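Local coordinates for protein pilin (Streptococcus pyogenes serotype M1, PDB 3GLD) that forms the backbone of the bacterial pilus, stacking head to tail through intersubunit isopeptide bonds for host-cell adhesion, aggregation and biofilm formation, at residues L162-K167 against Y241-D246; F179-T184 against Y220-K225; V257-Q262 against K282-T287. The protein carries 2 engineered substitutions. All coordinates share one frame; numbering follows the deposited sequence.

All three contacts lie in the same domain, the one held by the Lys166-Asn290 isopeptide bond. Contact 1 is its core, where two sheets meet face to face through side chains alone. The other two are antiparallel strand pairs, one in each sheet: contact 2 joins 179-184 to an outermost strand of the sheet that holds 240-245, and contact 3 joins 257-262 to the strand running beside 162-167. Contact 2 turns the rings of Phe179, Phe181 and Phe222 inward, and Phe181 packs against Glu245 of contact 1. Contact 3 reaches contact 1 through Met284, which touches both Leu162 and Tyr241, but its other face is polar and carries ordered water. Contacts 2 and 3 do not touch.

Contact 1 (L162-K167 against Y241-D246); sequences LTVKKK and YVVTED
Leu162 lays its CD2 methyl over one face of the Tyr241 ring, 4.0 Å from the ring centroid, in a CH-pi contact. The methyl is displaced from the ring centre toward CE1, with Leu162 CD2 3.6 Å from Tyr241 CE1, while CD1 of the same leucine lies toward the hydroxyl end. Tyr241 holds CG between its backbone N and carbonyl carbon (chi1 66°), and the ring runs out beneath the leucine's fork. Val243 comes next along the strand. Its two methyls divide the work: CG2 meets Leu162 CD2 at 4.1 Å, and CG1 meets Val164 CG1, also at 4.1 Å. The valine methyls pass side by side, running opposite ways, in plain van der Waals contact. At the far end the chemistry becomes polar. Glu245 extends fully, its CG anti to the backbone N, carrying its carboxylate across to Lys166, whose chain bends at chi2 and meets it nearly square-on. Lys166 NZ donates to Glu245 OE1 over 3.1 Å, arriving on the syn side, somewhat out of the carboxylate plane. Because NZ is joined covalently to Asn290 CG, this is the N-H of an isopeptide amide, and Glu245 is the residue assigned to autocatalysing that bond. Here it still sits beside the finished product, in a buried setting, with Phe179 and Phe181 against its side chain. The two strands share no backbone bond; they run nearly parallel, 14° apart and 10.0 Å between axes, as facing layers of a beta sandwich. Strand 151-169 is bonded on one side to 229-236 and on the other to 284-291, while 240-245 lies next to 179-185 in the opposing sheet.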
loop_
_atom_site.group_PDB
_atom_site.type_symbol
_atom_site.label_atom_id
_atom_site.label_comp_id
_atom_site.label_asym_id
_atom_site.label_seq_id
_atom_site.Cartn_x
_atom_site.Cartn_y
_atom_site.Cartn_z
ATOM N N LEU A 162 -6.610 -13.822 6.757
ATOM C CA LEU A 162 -7.813 -14.594 6.982
ATOM C C LEU A 162 -7.455 -16.033 7.410
ATOM O O LEU A 162 -6.752 -16.771 6.693
ATOM C CB LEU A 162 -8.701 -14.595 5.734
ATOM C CG LEU A 162 -9.849 -15.615 5.742
ATOM C CD1 LEU A 162 -10.811 -15.288 6.837
ATOM C CD2 LEU A 162 -10.557 -15.639 4.400
ATOM N N THR A 163 -7.908 -16.408 8.604
ATOM C CA THR A 163 -7.702 -17.761 9.140
ATOM C C THR A 163 -9.036 -18.507 9.089
ATOM O O THR A 163 -10.066 -17.987 9.507
ATOM C CB THR A 163 -7.157 -17.687 10.581
ATOM O OG1 THR A 163 -5.928 -16.968 10.558
ATOM C CG2 THR A 163 -6.889 -19.090 11.222
ATOM N N VAL A 164 -9.032 -19.711 8.525
ATOM C CA VAL A 164 -10.241 -20.540 8.513
ATOM C C VAL A 164 -9.983 -21.800 9.315
ATOM O O VAL A 164 -9.031 -22.516 9.057
ATOM C CB VAL A 164 -10.710 -20.910 7.063
ATOM C CG1 VAL A 164 -12.028 -21.753 7.110
ATOM C CG2 VAL A 164 -10.895 -19.651 6.221
ATOM N N LYS A 165 -10.832 -22.058 10.299
ATOM C CA LYS A 165 -10.612 -23.135 11.233
ATOM C C LYS A 165 -11.777 -24.097 11.169
ATOM O O LYS A 165 -12.923 -23.670 10.975
ATOM C CB LYS A 165 -10.532 -22.586 12.663
ATOM C CG LYS A 165 -9.302 -21.771 12.927
ATOM C CD LYS A 165 -9.338 -21.093 14.319
ATOM C CE LYS A 165 -9.215 -22.089 15.470
ATOM N NZ LYS A 165 -9.121 -21.362 16.773
ATOM N N LYS A 166 -11.480 -25.388 11.339
ATOM C CA LYS A 166 -12.518 -26.419 11.463
ATOM C C LYS A 166 -12.486 -26.976 12.888
ATOM O O LYS A 166 -11.425 -27.350 13.409
ATOM C CB LYS A 166 -12.291 -27.553 10.459
ATOM C CG LYS A 166 -13.272 -28.739 10.638
ATOM C CD LYS A 166 -14.615 -28.353 10.054
ATOM C CE LYS A 166 -15.725 -29.069 10.759
ATOM N NZ LYS A 166 -17.017 -28.794 10.076
ATOM N N LYS A 167 -13.658 -27.013 13.509
ATOM C CA LYS A 167 -13.834 -27.589 14.823
ATOM C C LYS A 167 -14.906 -28.702 14.711
ATOM O O LYS A 167 -15.995 -28.476 14.173
ATOM C CB LYS A 167 -14.304 -26.500 15.790
ATOM C CG LYS A 167 -14.587 -27.009 17.197
ATOM C CD LYS A 167 -15.098 -25.876 18.100
ATOM C CE LYS A 167 -14.913 -26.226 19.576
ATOM N NZ LYS A 167 -15.166 -25.013 20.423
ATOM N N TYR A 241 -14.723 -11.353 -0.093
ATOM C CA TYR A 241 -14.513 -12.788 -0.157
ATOM C C TYR A 241 -15.688 -13.568 0.436
ATOM O O TYR A 241 -16.490 -13.030 1.194
ATOM C CB TYR A 241 -13.177 -13.180 0.502
ATOM C CG TYR A 241 -13.130 -12.942 1.991
ATOM C CD1 TYR A 241 -13.586 -13.915 2.886
ATOM C CD2 TYR A 241 -12.634 -11.738 2.509
ATOM C CE1 TYR A 241 -13.561 -13.691 4.259
ATOM C CE2 TYR A 241 -12.603 -11.502 3.861
ATOM C CZ TYR A 241 -13.065 -12.487 4.740
ATOM O OH TYR A 241 -13.025 -12.264 6.091
ATOM N N VAL A 242 -15.765 -14.843 0.056
ATOM C CA VAL A 242 -16.722 -15.787 0.605
ATOM C C VAL A 242 -15.960 -17.066 0.908
ATOM O O VAL A 242 -15.134 -17.519 0.095
ATOM C CB VAL A 242 -17.845 -16.130 -0.411
ATOM C CG1 VAL A 242 -18.933 -16.990 0.262
ATOM C CG2 VAL A 242 -18.485 -14.871 -0.991
ATOM N N VAL A 243 -16.225 -17.633 2.084
ATOM C CA VAL A 243 -15.758 -18.973 2.426
ATOM C C VAL A 243 -16.954 -19.894 2.626
ATOM O O VAL A 243 -17.881 -19.562 3.364
ATOM C CB VAL A 243 -14.937 -19.006 3.731
ATOM C CG1 VAL A 243 -14.281 -20.382 3.907
ATOM C CG2 VAL A 243 -13.885 -17.882 3.755
ATOM N N THR A 244 -16.935 -21.056 1.975
ATOM C CA THR A 244 -18.017 -22.013 2.147
ATOM C C THR A 244 -17.470 -23.425 2.346
ATOM O O THR A 244 -16.521 -23.841 1.675
ATOM C CB THR A 244 -18.944 -22.053 0.924
ATOM O OG1 THR A 244 -18.295 -22.780 -0.117
ATOM C CG2 THR A 244 -19.289 -20.686 0.419
ATOM N N GLU A 245 -18.087 -24.161 3.255
ATOM C CA GLU A 245 -17.846 -25.595 3.400
ATOM C C GLU A 245 -18.898 -26.368 2.590
ATOM O O GLU A 245 -20.026 -25.905 2.472
ATOM C CB GLU A 245 -17.975 -25.937 4.876
ATOM C CG GLU A 245 -17.744 -27.393 5.253
ATOM C CD GLU A 245 -17.958 -27.640 6.742
ATOM O OE1 GLU A 245 -17.246 -27.056 7.579
ATOM O OE2 GLU A 245 -18.839 -28.441 7.083
ATOM N N ASP A 246 -18.550 -27.542 2.058
ATOM C CA ASP A 246 -19.566 -28.460 1.490
ATOM C C ASP A 246 -20.681 -28.756 2.506
ATOM O O ASP A 246 -20.527 -28.543 3.702
ATOM C CB ASP A 246 -18.942 -29.801 1.045
ATOM C CG ASP A 246 -18.297 -29.725 -0.327
ATOM O OD1 ASP A 246 -18.204 -28.607 -0.876
ATOM O OD2 ASP A 246 -17.886 -30.783 -0.849
#

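Contact 2 (F179-T184 against Y220-K225); sequences FNFGLT and YHFTLK
Phe179 and Leu224 open an antiparallel beta ladder whose second strand, 220-224, is an outermost strand of its four-stranded sheet. Phe179 N reaches Leu224 O at 3.0 Å and Leu224 N returns a bond to Phe179 O; the Leu224 carbonyl oxygen also lies in the plane of the Phe179 ring, at its edge. Asn180 and Thr223, a non-hydrogen-bonded pair, point together to the other face, where Asn180 OD1 rests 3.2 Å from Thr223 CG2 while Asn180 ND2 hydrogen-bonds Asp246 OD2. Phe181 returns to the interior, its N bonded to Phe222 O and its O to Phe222 N. Its ring and that of Phe222 lie near parallel, 8° apart, but are offset with little overlap, centroids 5.0 Å apart. Beyond this, Phe181 CE2 abuts Leu224 CB at 3.7 Å, and both residues also touch Lys166, consistent with this ladder bordering the isopeptide site. Gly182 follows, its CA hydrogen aimed at Tyr220 O. Leu183 sets CB at the edge of the Phe222 ring, 4.0 Å from CE1. Its backbone completes the ladder: Leu183 N to Tyr220 O at 2.9 Å and Tyr220 N to Leu183 O at 2.7 Å.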
loop_
_atom_site.group_PDB
_atom_site.type_symbol
_atom_site.label_atom_id
_atom_site.label_comp_id
_atom_site.label_asym_id
_atom_site.label_seq_id
_atom_site.Cartn_x
_atom_site.Cartn_y
_atom_site.Cartn_z
ATOM N N PHE A 179 -13.209 -32.209 5.823
ATOM C CA PHE A 179 -14.341 -31.440 5.339
ATOM C C PHE A 179 -13.850 -30.588 4.176
ATOM O O PHE A 179 -12.776 -29.995 4.273
ATOM C CB PHE A 179 -14.906 -30.573 6.457
ATOM C CG PHE A 179 -15.501 -31.359 7.600
ATOM C CD1 PHE A 179 -16.875 -31.472 7.720
ATOM C CD2 PHE A 179 -14.682 -31.955 8.568
ATOM C CE1 PHE A 179 -17.447 -32.189 8.765
ATOM C CE2 PHE A 179 -15.247 -32.686 9.606
ATOM C CZ PHE A 179 -16.629 -32.807 9.707
ATOM N N ASN A 180 -14.630 -30.534 3.088
ATOM C CA ASN A 180 -14.284 -29.755 1.896
ATOM C C ASN A 180 -14.672 -28.278 2.013
ATOM O O ASN A 180 -15.747 -27.950 2.509
ATOM C CB ASN A 180 -14.970 -30.313 0.655
ATOM C CG ASN A 180 -14.389 -31.635 0.186
ATOM O OD1 ASN A 180 -13.223 -31.958 0.427
ATOM N ND2 ASN A 180 -15.213 -32.410 -0.505
ATOM N N PHE A 181 -13.821 -27.402 1.490
ATOM C CA PHE A 181 -14.093 -25.964 1.544
ATOM C C PHE A 181 -13.745 -25.303 0.206
ATOM O O PHE A 181 -12.896 -25.805 -0.543
ATOM C CB PHE A 181 -13.235 -25.304 2.624
ATOM C CG PHE A 181 -13.587 -25.683 4.053
ATOM C CD1 PHE A 181 -14.483 -24.909 4.793
ATOM C CD2 PHE A 181 -12.943 -26.748 4.689
ATOM C CE1 PHE A 181 -14.796 -25.234 6.123
ATOM C CE2 PHE A 181 -13.245 -27.091 6.021
ATOM C CZ PHE A 181 -14.168 -26.323 6.745
ATOM N N GLY A 182 -14.394 -24.171 -0.071
ATOM C CA GLY A 182 -14.013 -23.282 -1.170
ATOM C C GLY A 182 -13.812 -21.860 -0.644
ATOM O O GLY A 182 -14.550 -21.415 0.239
ATOM N N LEU A 183 -12.781 -21.178 -1.149
ATOM C CA LEU A 183 -12.539 -19.774 -0.844
ATOM C C LEU A 183 -12.462 -19.039 -2.176
ATOM O O LEU A 183 -11.707 -19.442 -3.068
ATOM C CB LEU A 183 -11.219 -19.570 -0.074
ATOM C CG LEU A 183 -10.554 -18.169 -0.100
ATOM C CD1 LEU A 183 -11.272 -17.222 0.869
ATOM C CD2 LEU A 183 -9.104 -18.313 0.305
ATOM N N THR A 184 -13.239 -17.971 -2.298
ATOM C CA THR A 184 -13.158 -17.084 -3.461
ATOM C C THR A 184 -12.912 -15.657 -2.997
ATOM O O THR A 184 -13.689 -15.108 -2.222
ATOM C CB THR A 184 -14.435 -17.138 -4.295
ATOM O OG1 THR A 184 -14.768 -18.503 -4.542
ATOM C CG2 THR A 184 -14.252 -16.400 -5.630
ATOM N N TYR A 220 -10.798 -21.341 -4.742
ATOM C CA TYR A 220 -9.687 -22.083 -4.196
ATOM C C TYR A 220 -10.231 -23.231 -3.346
ATOM O O TYR A 220 -10.924 -22.993 -2.357
ATOM C CB TYR A 220 -8.828 -21.149 -3.331
ATOM C CG TYR A 220 -7.742 -21.855 -2.547
ATOM C CD1 TYR A 220 -6.561 -22.263 -3.166
ATOM C CD2 TYR A 220 -7.898 -22.109 -1.191
ATOM C CE1 TYR A 220 -5.567 -22.927 -2.449
ATOM C CE2 TYR A 220 -6.914 -22.757 -0.473
ATOM C CZ TYR A 220 -5.756 -23.156 -1.101
ATOM O OH TYR A 220 -4.787 -23.787 -0.369
ATOM N N HIS A 221 -9.894 -24.469 -3.720
ATOM C CA HIS A 221 -10.350 -25.657 -2.991
ATOM C C HIS A 221 -9.390 -26.070 -1.892
ATOM O O HIS A 221 -8.173 -26.087 -2.093
ATOM C CB HIS A 221 -10.548 -26.849 -3.950
ATOM C CG HIS A 221 -11.504 -26.576 -5.071
ATOM N ND1 HIS A 221 -12.875 -26.597 -4.906
ATOM C CD2 HIS A 221 -11.287 -26.269 -6.373
ATOM C CE1 HIS A 221 -13.458 -26.321 -6.058
ATOM N NE2 HIS A 221 -12.518 -26.112 -6.963
ATOM N N PHE A 222 -9.949 -26.443 -0.737
ATOM C CA PHE A 222 -9.156 -26.941 0.378
ATOM C C PHE A 222 -9.959 -27.836 1.323
ATOM O O PHE A 222 -11.192 -27.877 1.264
ATOM C CB PHE A 222 -8.451 -25.798 1.158
ATOM C CG PHE A 222 -9.377 -24.888 1.898
ATOM C CD1 PHE A 222 -10.024 -23.833 1.244
ATOM C CD2 PHE A 222 -9.566 -25.041 3.272
ATOM C CE1 PHE A 222 -10.858 -22.959 1.946
ATOM C CE2 PHE A 222 -10.400 -24.183 3.980
ATOM C CZ PHE A 222 -11.057 -23.143 3.323
ATOM N N THR A 223 -9.239 -28.544 2.189
ATOM C CA THR A 223 -9.873 -29.432 3.150
ATOM C C THR A 223 -9.280 -29.202 4.515
ATOM O O THR A 223 -8.101 -28.869 4.638
ATOM C CB THR A 223 -9.696 -30.942 2.775
ATOM O OG1 THR A 223 -8.302 -31.286 2.798
ATOM C CG2 THR A 223 -10.243 -31.249 1.400
ATOM N N LEU A 224 -10.088 -29.411 5.546
ATOM C CA LEU A 224 -9.608 -29.343 6.922
ATOM C C LEU A 224 -10.230 -30.458 7.768
ATOM O O LEU A 224 -11.419 -30.720 7.664
ATOM C CB LEU A 224 -9.973 -27.995 7.568
ATOM C CG LEU A 224 -9.405 -26.677 6.999
ATOM C CD1 LEU A 224 -10.068 -25.462 7.601
ATOM C CD2 LEU A 224 -7.941 -26.647 7.234
ATOM N N LYS A 225 -9.423 -31.070 8.624
ATOM C CA LYS A 225 -9.948 -31.885 9.712
ATOM C C LYS A 225 -10.130 -31.011 10.964
ATOM O O LYS A 225 -9.683 -29.858 10.997
ATOM C CB LYS A 225 -8.988 -33.043 10.039
ATOM C CG LYS A 225 -8.604 -33.949 8.855
ATOM C CD LYS A 225 -7.514 -34.964 9.310
ATOM C CE LYS A 225 -7.145 -36.004 8.244
ATOM N NZ LYS A 225 -6.464 -35.400 7.061
HETATM O O HOH W 1 -12.834 -28.301 -2.017
#

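Contact 3 (V257-Q262 against K282-T287); sequences VEVSPQ and KDMTIT
Met284 folds its thioether along Pro261 and across to Val259, bends at chi2 and chi3 carrying its end to the partner strand. Met284 CE touches Val259 CG1 at 3.6 Å, and Met284 SD lies 3.5 Å from Pro261 N and 3.8 Å from Pro261 CD. Farther along, Ile286 CG2 meets Val257 CG1, also at 3.6 Å, near Glu258 O. This is the tight side of an antiparallel pair, where Met284 and Ile286 also touch core Leu162 and Tyr241. The other face is looser and wetter. Glu258 and Thr287 lie side by side, yet OE2 and OG1 stay 4.0 Å apart; one water accepts from Thr287 OG1 and donates to both Glu258 OE2 and Thr285 O. At the open end one water donates to Asp283 OD2 and another accepts from Asp283 N, though their very short contacts to Gln262 OE1 are doubtful; Asp283 OD1 is hydrogen-bonded to Thr161 OG1. Backbone bonds tie the two strands together, from Glu258 N to Thr287 O (2.8 Å) through Gln262 N to Asp283 O (3.0 Å). The chemistry is two-sided: apolar side chains pack the pair onto the sandwich interior, while between Glu258 and Thr287 water replaces a direct side-chain bond.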
loop_
_atom_site.group_PDB
_atom_site.type_symbol
_atom_site.label_atom_id
_atom_site.label_comp_id
_atom_site.label_asym_id
_atom_site.label_seq_id
_atom_site.Cartn_x
_atom_site.Cartn_y
_atom_site.Cartn_z
ATOM N N VAL A 257 -21.174 -21.359 11.526
ATOM C CA VAL A 257 -20.028 -20.524 11.149
ATOM C C VAL A 257 -19.843 -19.404 12.153
ATOM O O VAL A 257 -20.770 -18.656 12.421
ATOM C CB VAL A 257 -20.222 -19.868 9.753
ATOM C CG1 VAL A 257 -18.936 -19.182 9.308
ATOM C CG2 VAL A 257 -20.609 -20.896 8.719
ATOM N N GLU A 258 -18.652 -19.273 12.707
ATOM C CA GLU A 258 -18.358 -18.096 13.505
ATOM C C GLU A 258 -17.440 -17.148 12.727
ATOM O O GLU A 258 -16.383 -17.562 12.253
ATOM C CB GLU A 258 -17.719 -18.465 14.836
ATOM C CG GLU A 258 -17.514 -17.245 15.728
ATOM C CD GLU A 258 -16.579 -17.543 16.876
ATOM O OE1 GLU A 258 -17.076 -17.752 17.998
ATOM O OE2 GLU A 258 -15.350 -17.608 16.653
ATOM N N VAL A 259 -17.847 -15.884 12.616
ATOM C CA VAL A 259 -17.093 -14.860 11.895
ATOM C C VAL A 259 -16.577 -13.828 12.885
ATOM O O VAL A 259 -17.338 -13.028 13.411
ATOM C CB VAL A 259 -17.959 -14.156 10.811
ATOM C CG1 VAL A 259 -17.131 -13.108 10.046
ATOM C CG2 VAL A 259 -18.546 -15.179 9.832
ATOM N N SER A 260 -15.280 -13.846 13.143
ATOM C CA SER A 260 -14.740 -13.098 14.265
ATOM C C SER A 260 -13.544 -12.228 13.872
ATOM O O SER A 260 -12.417 -12.716 13.880
ATOM C CB SER A 260 -14.340 -14.077 15.381
ATOM O OG SER A 260 -13.741 -13.396 16.456
ATOM N N PRO A 261 -13.798 -10.934 13.518
ATOM C CA PRO A 261 -12.700 -9.979 13.298
ATOM C C PRO A 261 -12.113 -9.534 14.618
ATOM O O PRO A 261 -12.859 -9.332 15.584
ATOM C CB PRO A 261 -13.373 -8.789 12.584
ATOM C CG PRO A 261 -14.818 -8.906 12.860
ATOM C CD PRO A 261 -15.103 -10.385 13.103
ATOM N N GLN A 262 -10.794 -9.381 14.667
ATOM C CA GLN A 262 -10.096 -9.144 15.945
ATOM C C GLN A 262 -10.698 -8.112 16.953
ATOM O O GLN A 262 -10.901 -8.430 18.149
ATOM C CB GLN A 262 -8.626 -8.849 15.685
ATOM C CG GLN A 262 -7.833 -8.716 16.966
ATOM C CD GLN A 262 -6.366 -8.520 16.718
ATOM O OE1 GLN A 262 -5.816 -9.036 15.747
ATOM N NE2 GLN A 262 -5.716 -7.783 17.603
ATOM N N LYS A 282 -8.086 -5.447 10.215
ATOM C CA LYS A 282 -8.114 -6.369 11.339
ATOM C C LYS A 282 -8.039 -7.836 10.868
ATOM O O LYS A 282 -8.752 -8.232 9.945
ATOM C CB LYS A 282 -9.414 -6.183 12.124
ATOM C CG LYS A 282 -9.644 -4.755 12.645
ATOM C CD LYS A 282 -8.688 -4.431 13.788
ATOM C CE LYS A 282 -9.000 -3.065 14.426
ATOM N NZ LYS A 282 -8.784 -1.954 13.479
ATOM N N ASP A 283 -7.204 -8.626 11.535
ATOM C CA ASP A 283 -7.070 -10.067 11.258
ATOM C C ASP A 283 -8.431 -10.739 11.472
ATOM O O ASP A 283 -9.125 -10.466 12.459
ATOM C CB ASP A 283 -6.036 -10.687 12.187
ATOM C CG ASP A 283 -4.602 -10.372 11.798
ATOM O OD1 ASP A 283 -4.289 -10.267 10.583
ATOM O OD2 ASP A 283 -3.748 -10.314 12.721
ATOM N N MET A 284 -8.835 -11.583 10.529
ATOM C CA MET A 284 -10.140 -12.226 10.592
ATOM C C MET A 284 -10.002 -13.694 10.918
ATOM O O MET A 284 -9.210 -14.380 10.282
ATOM C CB MET A 284 -10.875 -12.061 9.256
ATOM C CG MET A 284 -12.185 -12.885 9.150
ATOM S SD MET A 284 -13.437 -12.390 10.346
ATOM C CE MET A 284 -14.239 -11.038 9.458
ATOM N N THR A 285 -10.799 -14.208 11.870
ATOM C CA THR A 285 -10.828 -15.647 12.111
ATOM C C THR A 285 -12.241 -16.190 11.960
ATOM O O THR A 285 -13.166 -15.708 12.609
ATOM C CB THR A 285 -10.272 -16.011 13.492
ATOM O OG1 THR A 285 -8.946 -15.533 13.592
ATOM C CG2 THR A 285 -10.234 -17.537 13.688
ATOM N N ILE A 286 -12.386 -17.188 11.087
ATOM C CA ILE A 286 -13.663 -17.793 10.782
ATOM C C ILE A 286 -13.576 -19.282 11.105
ATOM O O ILE A 286 -12.750 -20.006 10.538
ATOM C CB ILE A 286 -14.059 -17.603 9.307
ATOM C CG1 ILE A 286 -14.017 -16.108 8.944
ATOM C CG2 ILE A 286 -15.427 -18.229 9.040
ATOM C CD1 ILE A 286 -14.491 -15.783 7.552
ATOM N N THR A 287 -14.445 -19.714 12.019
ATOM C CA THR A 287 -14.466 -21.086 12.506
ATOM C C THR A 287 -15.731 -21.815 12.069
ATOM O O THR A 287 -16.849 -21.377 12.349
ATOM C CB THR A 287 -14.374 -21.094 14.019
ATOM O OG1 THR A 287 -13.286 -20.241 14.412
ATOM C CG2 THR A 287 -14.167 -22.546 14.580
HETATM O O HOH W 2 -13.799 -17.713 14.658
HETATM O O HOH W 3 -5.669 -7.379 13.854
HETATM O O HOH W 4 -4.092 -10.660 15.353
#